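Local coordinates for protein RNA silencing suppressor p19 (Carnation Italian ringspot virus, PDB 6BJV) that suppresses RNA silencing in the plant host by binding short interfering RNAs as a homodimer that selects them by the length of their duplex, at residues Asp9-Ala14 and Phe65-Phe70; Gly16-Gly21 and Asp34-Trp39; Asn52-Leu57 and Arg115-Ser120. All coordinates share one frame; numbering follows the deposited sequence.

Interaction 1 (Asp9-Ala14 and Phe65-Phe70); sequences DTREQA and FGKVVF. With nucleotides of chain C.
Thr10 begins the contact between helix 7-16 and the beta hairpin of strands 58-65 and 68-75, whose type II' turn runs from Phe65 to Val68. Its CG2 lies 4.2 Å from Val68 CG2, the two side chains crossing at about a right angle. The short axes of helix 9-14 and strand 68-70 run parallel, 6.8 Å from each other at their closest.

Arg11 carries the polar part. With CG anti to the backbone N (chi1 165°) and the chain extended as far as NE, the side chain passes over the turn and delivers its guanidinium to the RNA. Arg11 NH1 gives a hydrogen bond to Lys67 O, 2.8 Å long with an N-H...O angle of 162°. The acceptor lies in the guanidinium plane, whereas the donor stands above the plane of the carbonyl. Arg11 NH2 bonds to OP1 of U10 of chain C at 2.7 Å, and NH1 adds weak bonds to the same oxygen and to O3' of U9 of chain C. Being nearly straight and in plane, the bond to Lys67 O probably helps fix the rotation of this phosphate-binding guanidinium. One water accepts from Val69 N and donates to Arg11 O, bridging helix and strand.

Ala14, buried, closes the apolar side. Its CB touches Val68 CG1 at 3.6 Å and also sits over one face of the Phe70 ring, whose other neighbours include Glu17 and Pro29. This CH-pi contact places Ala14 CB 3.9 Å from the centroid of the Phe70 ring, 18° off the ring normal.

Interaction 2 (Gly16-Gly21 and Asp34-Trp39); sequences GERWDG and DESPSW. With nucleotides of chain C; nucleotides of chain D.
Asp34 OD1 accepts two bonds, one from Arg18 NE across the contact and one from Tyr73 N, so strand 68-75 positions the aspartate that positions the arginine. The bond from Arg18 NE to Asp34 OD1 is part of a salt bridge, 3.1 Å long; the nitrogen approaches from above the carboxylate plane, and the two flat groups are turned 76° apart. Arg18 NH2 also donates to Ser36 OG, 2.8 Å away and tilted somewhat from the guanidinium plane.

Asp34 OD2 is occupied as well. Asp34 OD2 receives Ser36 OG on its syn lone pair at 2.7 Å and Ser36 N from above its plane, the latter bond closing an Asx turn.

Held in this way, the guanidinium meets the RNA. Arg18 NH2 gives OP1 of G2 of chain D a bond of 2.6 Å at an N-H...O angle of 154°, and NH1 adds a weak one. The oxygen lies at the guanidinium edge, in its plane. Arg18 reaches it with CG anti to the backbone N (chi1 180°) and the rest of the chain extended.

Trp19 lies against this network: its CH2 stands 3.4 Å above the Arg18 guanidinium plane, toward the rim, and its CZ3 approaches Asp34 OD2 at 3.5 Å. Farther along, Pro37 O accepts from O2' of C1 of chain D. Phosphate and sugar contacts gathered at the first nucleotides of chain D, with the Trp39 ring face lying over the G19 base of the end pair, are characteristic of the p19 caliper that measures siRNA duplex length.

Interaction 3 (Asn52-Leu57 and Arg115-Ser120); sequences NQDNPL and RFRGVS. With nucleotides of chain C.
A type I' beta turn from Phe116 to Val119 joins strands 109-116 and 119-126, and the 52-57 loop packs against this hairpin tip. The turn is closed by Phe116 N to Val119 O at 2.8 Å and by the return bond from Val119 N to Phe116 O. Arg117 and Gly118 both have positive phi, as the type I' turn requires.

Gln53 brings its amide onto the turn backbone. A bend at chi2 (-69°) folds the side chain so that Gln53 NE2 lies 3.1 Å from Gly118 CA and OE1 lies 3.5 Å from Arg117 C. The contact is close packing: OE1 is near Gly118 N, but the angle is too poor for a hydrogen bond.

Pro56, beyond the cis peptide that precedes Asn55, supplies the apolar part. Its CG meets the Phe116 ring at CE1, 3.9 Å away, with the two side chains crossing at about a right angle. The same proline carbon is equally far from Arg117 CG, which itself covers one face of the Phe116 ring. Asp54 OD1 stands 4.3 Å from Arg117 NH2, well out of the guanidinium plane, so the attraction is one of charge alone. Arg117 NE is buried here without a partner in the model.

On the outgoing strand, Ser120 CB packs on C5' of C12 of chain C at 3.3 Å. Phe116 also rests on Leu144 of helix 130-144 and on Phe59 of strand 58-65, while Ser120 pairs with an antiparallel strand of the second subunit, continuing the sheet across the dimer.

Overall arrangement
All three contacts are partly buried, but they differ in chemistry. The contact residues meet the RNA directly in interactions 1 and 2; in interaction 3 only the adjoining strand residues do. Interaction 1 joins helix to hairpin, pairing a buried apolar patch with an arginine on a mid-duplex phosphate of chain C. Interaction 2, between two loop segments, is mostly polar and serves the duplex end. Interaction 3 is mixed packing of an amide and a proline on a hairpin tip, with one long-range pair of opposite charges. Interactions 1 and 3 reach the same sheet, about 26 Å apart between centres. Interaction 2 touches both: Glu17 OE1 lies 3.6 Å from Phe70 CD2, and Pro37 CB lies 3.6 Å from Leu57 CD2.

Interaction 1 (Asp9-Ala14 and Phe65-Phe70)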
# COMPACT_ATOMS: atom_id res chain seq x y z
N ASP A 9 14.40 -0.87 22.62
CA ASP A 9 13.61 -1.56 23.63
C ASP A 9 12.14 -1.15 23.57
O ASP A 9 11.27 -1.95 23.91
CB ASP A 9 14.18 -1.29 25.02
CG ASP A 9 15.51 -2.01 25.25
OD1 ASP A 9 15.91 -2.81 24.39
OD2 ASP A 9 16.14 -1.77 26.31
N THR A 10 11.85 0.08 23.13
CA THR A 10 10.45 0.46 22.94
C THR A 10 9.84 -0.28 21.76
O THR A 10 8.67 -0.66 21.80
CB THR A 10 10.34 1.98 22.74
OG1 THR A 10 8.97 2.35 22.62
CG2 THR A 10 11.10 2.43 21.50
N ARG A 11 10.62 -0.49 20.70
CA ARG A 11 10.19 -1.36 19.62
C ARG A 11 9.92 -2.77 20.13
O ARG A 11 8.97 -3.43 19.71
CB ARG A 11 11.24 -1.38 18.51
CG ARG A 11 11.11 -2.51 17.49
CD ARG A 11 12.23 -2.44 16.47
NE ARG A 11 12.16 -3.52 15.49
CZ ARG A 11 11.38 -3.51 14.41
NH1 ARG A 11 10.59 -2.47 14.17
NH2 ARG A 11 11.40 -4.54 13.58
N GLU A 12 10.77 -3.24 21.04
CA GLU A 12 10.61 -4.58 21.60
C GLU A 12 9.31 -4.70 22.38
O GLU A 12 8.65 -5.75 22.34
CB GLU A 12 11.82 -4.90 22.48
CG GLU A 12 12.04 -6.36 22.73
CD GLU A 12 13.29 -6.63 23.55
OE1 GLU A 12 13.80 -5.69 24.19
OE2 GLU A 12 13.76 -7.79 23.54
N GLN A 13 8.92 -3.64 23.09
CA GLN A 13 7.68 -3.68 23.85
C GLN A 13 6.47 -3.58 22.92
O GLN A 13 5.44 -4.23 23.16
CB GLN A 13 7.66 -2.54 24.88
CG GLN A 13 8.67 -2.72 26.00
CD GLN A 13 8.75 -1.50 26.91
OE1 GLN A 13 8.34 -0.41 26.54
NE2 GLN A 13 9.28 -1.70 28.12
N ALA A 14 6.57 -2.77 21.86
CA ALA A 14 5.44 -2.61 20.95
C ALA A 14 5.08 -3.93 20.29
O ALA A 14 3.89 -4.22 20.06
CB ALA A 14 5.76 -1.55 19.90
N PHE A 65 5.12 3.41 13.54
CA PHE A 65 5.57 4.78 13.78
C PHE A 65 7.08 4.72 13.96
O PHE A 65 7.57 4.43 15.06
CB PHE A 65 4.87 5.40 14.99
CG PHE A 65 3.39 5.17 15.01
CD1 PHE A 65 2.54 5.90 14.20
CD2 PHE A 65 2.84 4.21 15.86
CE1 PHE A 65 1.18 5.69 14.23
CE2 PHE A 65 1.49 4.00 15.89
CZ PHE A 65 0.65 4.73 15.08
N GLY A 66 7.81 4.99 12.89
CA GLY A 66 9.23 4.68 12.90
C GLY A 66 9.42 3.18 13.01
O GLY A 66 8.75 2.39 12.34
N LYS A 67 10.34 2.78 13.88
CA LYS A 67 10.59 1.37 14.14
C LYS A 67 9.72 0.82 15.27
O LYS A 67 10.00 -0.27 15.77
CB LYS A 67 12.07 1.14 14.46
CG LYS A 67 12.64 2.05 15.53
CD LYS A 67 14.01 1.59 15.98
CE LYS A 67 14.80 2.71 16.63
NZ LYS A 67 15.21 3.75 15.64
N VAL A 68 8.67 1.54 15.66
CA VAL A 68 7.76 1.11 16.72
C VAL A 68 6.53 0.54 16.02
O VAL A 68 5.63 1.29 15.62
CB VAL A 68 7.41 2.26 17.66
CG1 VAL A 68 6.60 1.75 18.84
CG2 VAL A 68 8.67 2.97 18.14
N VAL A 69 6.47 -0.78 15.90
CA VAL A 69 5.50 -1.46 15.05
C VAL A 69 4.51 -2.22 15.92
O VAL A 69 4.91 -2.96 16.82
CB VAL A 69 6.19 -2.40 14.05
CG1 VAL A 69 5.17 -3.10 13.17
CG2 VAL A 69 7.20 -1.62 13.20
N PHE A 70 3.22 -2.03 15.64
CA PHE A 70 2.15 -2.77 16.28
C PHE A 70 1.45 -3.65 15.25
O PHE A 70 1.42 -3.32 14.06
CB PHE A 70 1.13 -1.83 16.93
CG PHE A 70 1.71 -0.92 17.97
CD1 PHE A 70 2.35 0.25 17.61
CD2 PHE A 70 1.61 -1.24 19.32
CE1 PHE A 70 2.88 1.10 18.57
CE2 PHE A 70 2.14 -0.40 20.28
CZ PHE A 70 2.77 0.77 19.91
P U C 10 10.03 -3.64 10.56
OP1 U C 10 9.37 -4.15 11.78
OP2 U C 10 11.11 -4.43 9.93
O5' U C 10 8.90 -3.37 9.46
C5' U C 10 7.84 -2.46 9.71
C4' U C 10 7.15 -2.06 8.44
O4' U C 10 8.07 -1.33 7.59
C3' U C 10 6.65 -3.20 7.56
O3' U C 10 5.42 -3.75 8.00
C2' U C 10 6.59 -2.55 6.19
O2' U C 10 5.42 -1.74 6.06
C1' U C 10 7.81 -1.63 6.23
N1 U C 10 9.01 -2.26 5.64
C2 U C 10 9.07 -2.37 4.27
O2 U C 10 8.18 -1.98 3.53
N3 U C 10 10.22 -2.95 3.79
C4 U C 10 11.28 -3.42 4.53
O4 U C 10 12.24 -3.92 3.95
C5 U C 10 11.15 -3.27 5.95
C6 U C 10 10.04 -2.71 6.44
P U C 9 15.96 -1.14 12.52
OP1 U C 9 15.12 -1.17 13.75
OP2 U C 9 16.93 -2.24 12.28
O5' U C 9 15.00 -1.04 11.26
C5' U C 9 13.78 -1.76 11.20
C4' U C 9 12.65 -0.86 10.75
O4' U C 9 13.15 0.12 9.80
C3' U C 9 11.52 -1.55 10.01
O3' U C 9 10.59 -2.17 10.88
C2' U C 9 10.93 -0.42 9.18
O2' U C 9 10.09 0.41 9.97
C1' U C 9 12.18 0.37 8.81
N1 U C 9 12.74 -0.05 7.51
C2 U C 9 12.03 0.25 6.36
O2 U C 9 10.96 0.84 6.39
N3 U C 9 12.62 -0.16 5.20
C4 U C 9 13.82 -0.82 5.06
O4 U C 9 14.22 -1.12 3.94
C5 U C 9 14.50 -1.09 6.29
C6 U C 9 13.95 -0.70 7.44
O HOH W 1 7.65 -2.90 16.83

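Interaction 2 (Gly16-Gly21 and Asp34-Trp39)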
# COMPACT_ATOMS: atom_id res chain seq x y z
N GLY A 16 5.57 -6.90 21.65
CA GLY A 16 4.94 -7.70 22.69
C GLY A 16 3.54 -7.25 23.04
O GLY A 16 2.79 -8.02 23.64
N GLU A 17 3.17 -6.02 22.67
CA GLU A 17 1.83 -5.54 22.97
C GLU A 17 0.77 -6.38 22.28
O GLU A 17 -0.37 -6.45 22.75
CB GLU A 17 1.70 -4.07 22.55
CG GLU A 17 0.36 -3.43 22.91
CD GLU A 17 -0.70 -3.66 21.85
OE1 GLU A 17 -0.35 -3.87 20.67
OE2 GLU A 17 -1.90 -3.62 22.20
N ARG A 18 1.12 -7.03 21.17
CA ARG A 18 0.17 -7.89 20.47
C ARG A 18 -0.33 -9.01 21.37
O ARG A 18 -1.51 -9.39 21.32
CB ARG A 18 0.82 -8.46 19.21
CG ARG A 18 -0.07 -9.37 18.39
CD ARG A 18 0.64 -9.81 17.12
NE ARG A 18 -0.19 -10.68 16.29
CZ ARG A 18 0.20 -11.20 15.13
NH1 ARG A 18 1.41 -10.94 14.65
NH2 ARG A 18 -0.62 -11.97 14.44
N TRP A 19 0.55 -9.54 22.22
CA TRP A 19 0.23 -10.69 23.06
C TRP A 19 -0.23 -10.30 24.46
O TRP A 19 -1.24 -10.81 24.95
CB TRP A 19 1.45 -11.61 23.14
CG TRP A 19 2.13 -11.79 21.82
CD1 TRP A 19 3.40 -11.41 21.50
CD2 TRP A 19 1.56 -12.36 20.64
NE1 TRP A 19 3.67 -11.72 20.19
CE2 TRP A 19 2.56 -12.30 19.64
CE3 TRP A 19 0.32 -12.91 20.32
CZ2 TRP A 19 2.34 -12.78 18.35
CZ3 TRP A 19 0.11 -13.38 19.04
CH2 TRP A 19 1.11 -13.32 18.07
N ASP A 20 0.49 -9.39 25.11
CA ASP A 20 0.11 -8.96 26.44
C ASP A 20 -0.99 -7.91 26.36
O ASP A 20 -1.47 -7.56 25.28
CB ASP A 20 1.34 -8.45 27.19
CG ASP A 20 2.04 -7.32 26.47
OD1 ASP A 20 1.35 -6.42 25.95
OD2 ASP A 20 3.29 -7.33 26.41
N GLY A 21 -1.41 -7.40 27.52
CA GLY A 21 -2.52 -6.48 27.60
C GLY A 21 -2.39 -5.23 26.74
O GLY A 21 -3.23 -4.99 25.87
N ASP A 34 -5.85 -8.85 20.17
CA ASP A 34 -5.39 -9.74 19.11
C ASP A 34 -6.21 -11.02 19.11
O ASP A 34 -6.60 -11.53 20.16
CB ASP A 34 -3.91 -10.06 19.30
CG ASP A 34 -3.37 -10.97 18.22
OD1 ASP A 34 -3.19 -10.49 17.08
OD2 ASP A 34 -3.11 -12.15 18.51
N GLU A 35 -6.49 -11.53 17.91
CA GLU A 35 -7.29 -12.74 17.73
C GLU A 35 -6.56 -13.76 16.86
O GLU A 35 -7.19 -14.50 16.11
CB GLU A 35 -8.66 -12.41 17.14
CG GLU A 35 -9.48 -11.44 17.98
CD GLU A 35 -10.73 -10.95 17.26
OE1 GLU A 35 -10.78 -11.05 16.01
OE2 GLU A 35 -11.66 -10.46 17.94
N SER A 36 -5.23 -13.80 16.94
CA SER A 36 -4.47 -14.72 16.12
C SER A 36 -4.87 -16.16 16.45
O SER A 36 -4.88 -16.54 17.62
CB SER A 36 -2.97 -14.55 16.35
OG SER A 36 -2.56 -13.21 16.09
N PRO A 37 -5.22 -16.97 15.45
CA PRO A 37 -5.58 -18.36 15.74
C PRO A 37 -4.36 -19.19 16.11
O PRO A 37 -3.23 -18.91 15.68
CB PRO A 37 -6.20 -18.85 14.43
CG PRO A 37 -5.49 -18.05 13.39
CD PRO A 37 -5.25 -16.69 14.00
N SER A 38 -4.59 -20.21 16.92
CA SER A 38 -3.52 -21.13 17.27
C SER A 38 -3.09 -21.94 16.05
O SER A 38 -3.71 -21.88 14.98
CB SER A 38 -3.97 -22.07 18.40
OG SER A 38 -5.18 -22.72 18.06
N TRP A 39 -2.01 -22.70 16.21
CA TRP A 39 -1.54 -23.55 15.12
C TRP A 39 -2.60 -24.56 14.72
O TRP A 39 -2.96 -24.68 13.54
CB TRP A 39 -0.25 -24.25 15.54
CG TRP A 39 0.45 -24.96 14.42
CD1 TRP A 39 0.19 -24.83 13.08
CD2 TRP A 39 1.51 -25.91 14.53
NE1 TRP A 39 1.03 -25.64 12.36
CE2 TRP A 39 1.85 -26.32 13.22
CE3 TRP A 39 2.21 -26.46 15.61
CZ2 TRP A 39 2.86 -27.24 12.97
CZ3 TRP A 39 3.21 -27.38 15.35
CH2 TRP A 39 3.52 -27.76 14.04
P G C 19 9.52 -28.85 16.94
OP1 G C 19 9.89 -29.99 17.82
OP2 G C 19 8.77 -29.12 15.69
O5' G C 19 8.69 -27.81 17.81
C5' G C 19 7.27 -27.82 17.80
C4' G C 19 6.71 -26.51 18.29
O4' G C 19 7.06 -25.46 17.35
C3' G C 19 5.19 -26.45 18.37
O3' G C 19 4.71 -26.95 19.61
C2' G C 19 4.88 -24.98 18.15
O2' G C 19 5.02 -24.23 19.34
C1' G C 19 5.98 -24.57 17.17
N9 G C 19 5.57 -24.66 15.76
C8 G C 19 6.06 -25.56 14.85
N7 G C 19 5.54 -25.42 13.66
C5 G C 19 4.65 -24.37 13.80
C6 G C 19 3.80 -23.77 12.84
O6 G C 19 3.65 -24.07 11.65
N1 G C 19 3.06 -22.73 13.40
C2 G C 19 3.14 -22.33 14.71
N2 G C 19 2.35 -21.30 15.06
N3 G C 19 3.94 -22.87 15.61
C4 G C 19 4.66 -23.88 15.09
OP3 C D 1 -0.78 -15.79 6.94
P C D 1 -1.60 -16.92 7.45
OP1 C D 1 -3.03 -16.61 7.17
OP2 C D 1 -1.02 -18.18 6.93
O5' C D 1 -1.43 -16.95 9.03
C5' C D 1 -2.43 -16.41 9.89
C4' C D 1 -2.17 -16.78 11.33
O4' C D 1 -2.32 -18.21 11.50
C3' C D 1 -0.77 -16.49 11.85
O3' C D 1 -0.58 -15.13 12.21
C2' C D 1 -0.65 -17.46 13.01
O2' C D 1 -1.34 -16.99 14.15
C1' C D 1 -1.38 -18.68 12.45
N1 C D 1 -0.45 -19.61 11.77
C2 C D 1 0.39 -20.40 12.55
O2 C D 1 0.32 -20.31 13.78
N3 C D 1 1.25 -21.25 11.95
C4 C D 1 1.30 -21.32 10.62
N4 C D 1 2.17 -22.17 10.07
C5 C D 1 0.46 -20.51 9.79
C6 C D 1 -0.39 -19.68 10.40
P G D 2 0.88 -14.47 12.11
OP1 G D 2 0.79 -13.05 12.52
OP2 G D 2 1.46 -14.81 10.79
O5' G D 2 1.72 -15.23 13.24
C5' G D 2 1.37 -15.10 14.61
C4' G D 2 2.33 -15.86 15.49
O4' G D 2 2.16 -17.29 15.29
C3' G D 2 3.80 -15.63 15.24
O3' G D 2 4.29 -14.42 15.80
C2' G D 2 4.44 -16.88 15.83
O2' G D 2 4.51 -16.80 17.24
C1' G D 2 3.41 -17.94 15.45
N9 G D 2 3.76 -18.62 14.18
C8 G D 2 3.19 -18.43 12.94
N7 G D 2 3.73 -19.19 12.02
C5 G D 2 4.71 -19.91 12.69
C6 G D 2 5.62 -20.88 12.22
O6 G D 2 5.75 -21.32 11.07
N1 G D 2 6.43 -21.36 13.24
C2 G D 2 6.38 -20.95 14.55
N2 G D 2 7.25 -21.52 15.39
N3 G D 2 5.54 -20.04 15.01
C4 G D 2 4.74 -19.57 14.03

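Interaction 3 (Asn52-Leu57 and Arg115-Ser120)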
# COMPACT_ATOMS: atom_id res chain seq x y z
N ASN A 52 -6.59 -22.29 -0.10
CA ASN A 52 -5.46 -21.51 0.40
C ASN A 52 -5.76 -20.03 0.59
O ASN A 52 -5.09 -19.39 1.40
CB ASN A 52 -4.25 -21.65 -0.54
CG ASN A 52 -4.57 -21.28 -1.97
OD1 ASN A 52 -5.57 -20.60 -2.24
ND2 ASN A 52 -3.73 -21.72 -2.90
N GLN A 53 -6.73 -19.47 -0.13
CA GLN A 53 -7.09 -18.07 0.04
C GLN A 53 -8.60 -17.84 0.06
O GLN A 53 -9.04 -16.69 -0.06
CB GLN A 53 -6.46 -17.22 -1.08
CG GLN A 53 -4.95 -17.07 -0.98
CD GLN A 53 -4.52 -16.21 0.20
OE1 GLN A 53 -5.31 -15.90 1.08
NE2 GLN A 53 -3.25 -15.83 0.21
N ASP A 54 -9.40 -18.89 0.20
CA ASP A 54 -10.84 -18.73 0.28
C ASP A 54 -11.49 -19.97 0.90
O ASP A 54 -11.37 -21.06 0.34
CB ASP A 54 -11.44 -18.48 -1.11
CG ASP A 54 -12.93 -18.23 -1.07
OD1 ASP A 54 -13.40 -17.62 -0.09
OD2 ASP A 54 -13.63 -18.65 -2.02
N ASN A 55 -12.18 -19.86 2.04
CA ASN A 55 -12.39 -18.61 2.78
C ASN A 55 -11.26 -18.38 3.79
O ASN A 55 -10.68 -19.35 4.29
CB ASN A 55 -13.74 -18.64 3.50
CG ASN A 55 -14.90 -18.62 2.53
OD1 ASN A 55 -15.25 -17.57 1.99
ND2 ASN A 55 -15.51 -19.78 2.31
N PRO A 56 -10.95 -17.11 4.11
CA PRO A 56 -9.94 -16.84 5.14
C PRO A 56 -10.55 -16.61 6.51
O PRO A 56 -11.66 -16.07 6.62
CB PRO A 56 -9.24 -15.59 4.61
CG PRO A 56 -10.29 -14.90 3.74
CD PRO A 56 -11.44 -15.86 3.50
N LEU A 57 -9.82 -16.99 7.56
CA LEU A 57 -10.34 -16.84 8.92
C LEU A 57 -10.30 -15.39 9.39
O LEU A 57 -11.07 -15.03 10.29
CB LEU A 57 -9.55 -17.72 9.89
CG LEU A 57 -9.99 -17.70 11.35
CD1 LEU A 57 -11.43 -18.17 11.51
CD2 LEU A 57 -9.05 -18.54 12.20
N ARG A 115 -3.18 -7.20 5.20
CA ARG A 115 -3.19 -8.30 4.25
C ARG A 115 -4.52 -9.04 4.35
O ARG A 115 -4.95 -9.40 5.45
CB ARG A 115 -2.02 -9.26 4.49
CG ARG A 115 -2.05 -10.51 3.63
CD ARG A 115 -0.81 -11.36 3.82
NE ARG A 115 -0.61 -11.75 5.22
CZ ARG A 115 0.44 -12.43 5.67
NH1 ARG A 115 1.40 -12.80 4.84
NH2 ARG A 115 0.53 -12.74 6.95
N PHE A 116 -5.16 -9.28 3.21
CA PHE A 116 -6.44 -9.96 3.17
C PHE A 116 -6.58 -10.67 1.84
O PHE A 116 -6.46 -10.04 0.78
CB PHE A 116 -7.59 -8.98 3.39
CG PHE A 116 -8.94 -9.63 3.51
CD1 PHE A 116 -9.21 -10.50 4.56
CD2 PHE A 116 -9.95 -9.36 2.60
CE1 PHE A 116 -10.45 -11.10 4.68
CE2 PHE A 116 -11.19 -9.95 2.72
CZ PHE A 116 -11.44 -10.82 3.76
N ARG A 117 -6.83 -11.98 1.88
CA ARG A 117 -7.00 -12.78 0.67
C ARG A 117 -5.78 -12.70 -0.23
O ARG A 117 -5.89 -12.56 -1.46
CB ARG A 117 -8.26 -12.35 -0.09
CG ARG A 117 -9.57 -12.72 0.58
CD ARG A 117 -10.74 -12.37 -0.31
NE ARG A 117 -11.99 -12.93 0.17
CZ ARG A 117 -13.15 -12.84 -0.48
NH1 ARG A 117 -13.22 -12.20 -1.64
NH2 ARG A 117 -14.24 -13.39 0.04
N GLY A 118 -4.59 -12.78 0.37
CA GLY A 118 -3.36 -12.74 -0.39
C GLY A 118 -3.11 -11.40 -1.05
O GLY A 118 -2.24 -11.29 -1.92
N VAL A 119 -3.86 -10.38 -0.66
CA VAL A 119 -3.69 -9.01 -1.15
C VAL A 119 -3.25 -8.14 0.02
O VAL A 119 -3.93 -8.08 1.05
CB VAL A 119 -4.97 -8.46 -1.79
CG1 VAL A 119 -4.73 -7.05 -2.33
CG2 VAL A 119 -5.46 -9.38 -2.90
N SER A 120 -2.12 -7.47 -0.15
CA SER A 120 -1.58 -6.57 0.86
C SER A 120 -1.67 -5.13 0.36
O SER A 120 -1.28 -4.84 -0.78
CB SER A 120 -0.13 -6.92 1.19
OG SER A 120 0.40 -6.05 2.18
P C C 12 3.00 -8.82 3.65
OP1 C C 12 1.63 -9.29 3.96
OP2 C C 12 4.13 -9.21 4.53
O5' C C 12 3.35 -9.24 2.15
C5' C C 12 2.54 -8.80 1.07
C4' C C 12 3.15 -9.12 -0.27
O4' C C 12 4.35 -8.32 -0.48
C3' C C 12 3.63 -10.55 -0.45
O3' C C 12 2.59 -11.46 -0.74
C2' C C 12 4.65 -10.41 -1.57
O2' C C 12 4.00 -10.29 -2.84
C1' C C 12 5.29 -9.07 -1.22
N1 C C 12 6.50 -9.25 -0.38
C2 C C 12 7.72 -9.51 -1.02
O2 C C 12 7.74 -9.57 -2.26
N3 C C 12 8.83 -9.69 -0.27
C4 C C 12 8.76 -9.62 1.06
N4 C C 12 9.88 -9.79 1.76
C5 C C 12 7.53 -9.36 1.74
C6 C C 12 6.44 -9.19 0.98
P C C 11 5.17 -5.33 7.89
OP1 C C 11 3.89 -5.64 8.58
OP2 C C 11 6.41 -6.03 8.29
O5' C C 11 4.94 -5.57 6.33
C5' C C 11 3.86 -4.94 5.66
C4' C C 11 3.98 -5.07 4.16
O4' C C 11 5.16 -4.37 3.68
C3' C C 11 4.16 -6.47 3.62
O3' C C 11 2.96 -7.21 3.59
C2' C C 11 4.76 -6.21 2.24
O2' C C 11 3.76 -5.81 1.32
C1' C C 11 5.67 -5.02 2.53
N1 C C 11 7.07 -5.44 2.78
C2 C C 11 7.87 -5.70 1.67
O2 C C 11 7.38 -5.58 0.54
N3 C C 11 9.15 -6.09 1.85
C4 C C 11 9.64 -6.21 3.09
N4 C C 11 10.91 -6.60 3.22
C5 C C 11 8.84 -5.95 4.24
C6 C C 11 7.57 -5.57 4.04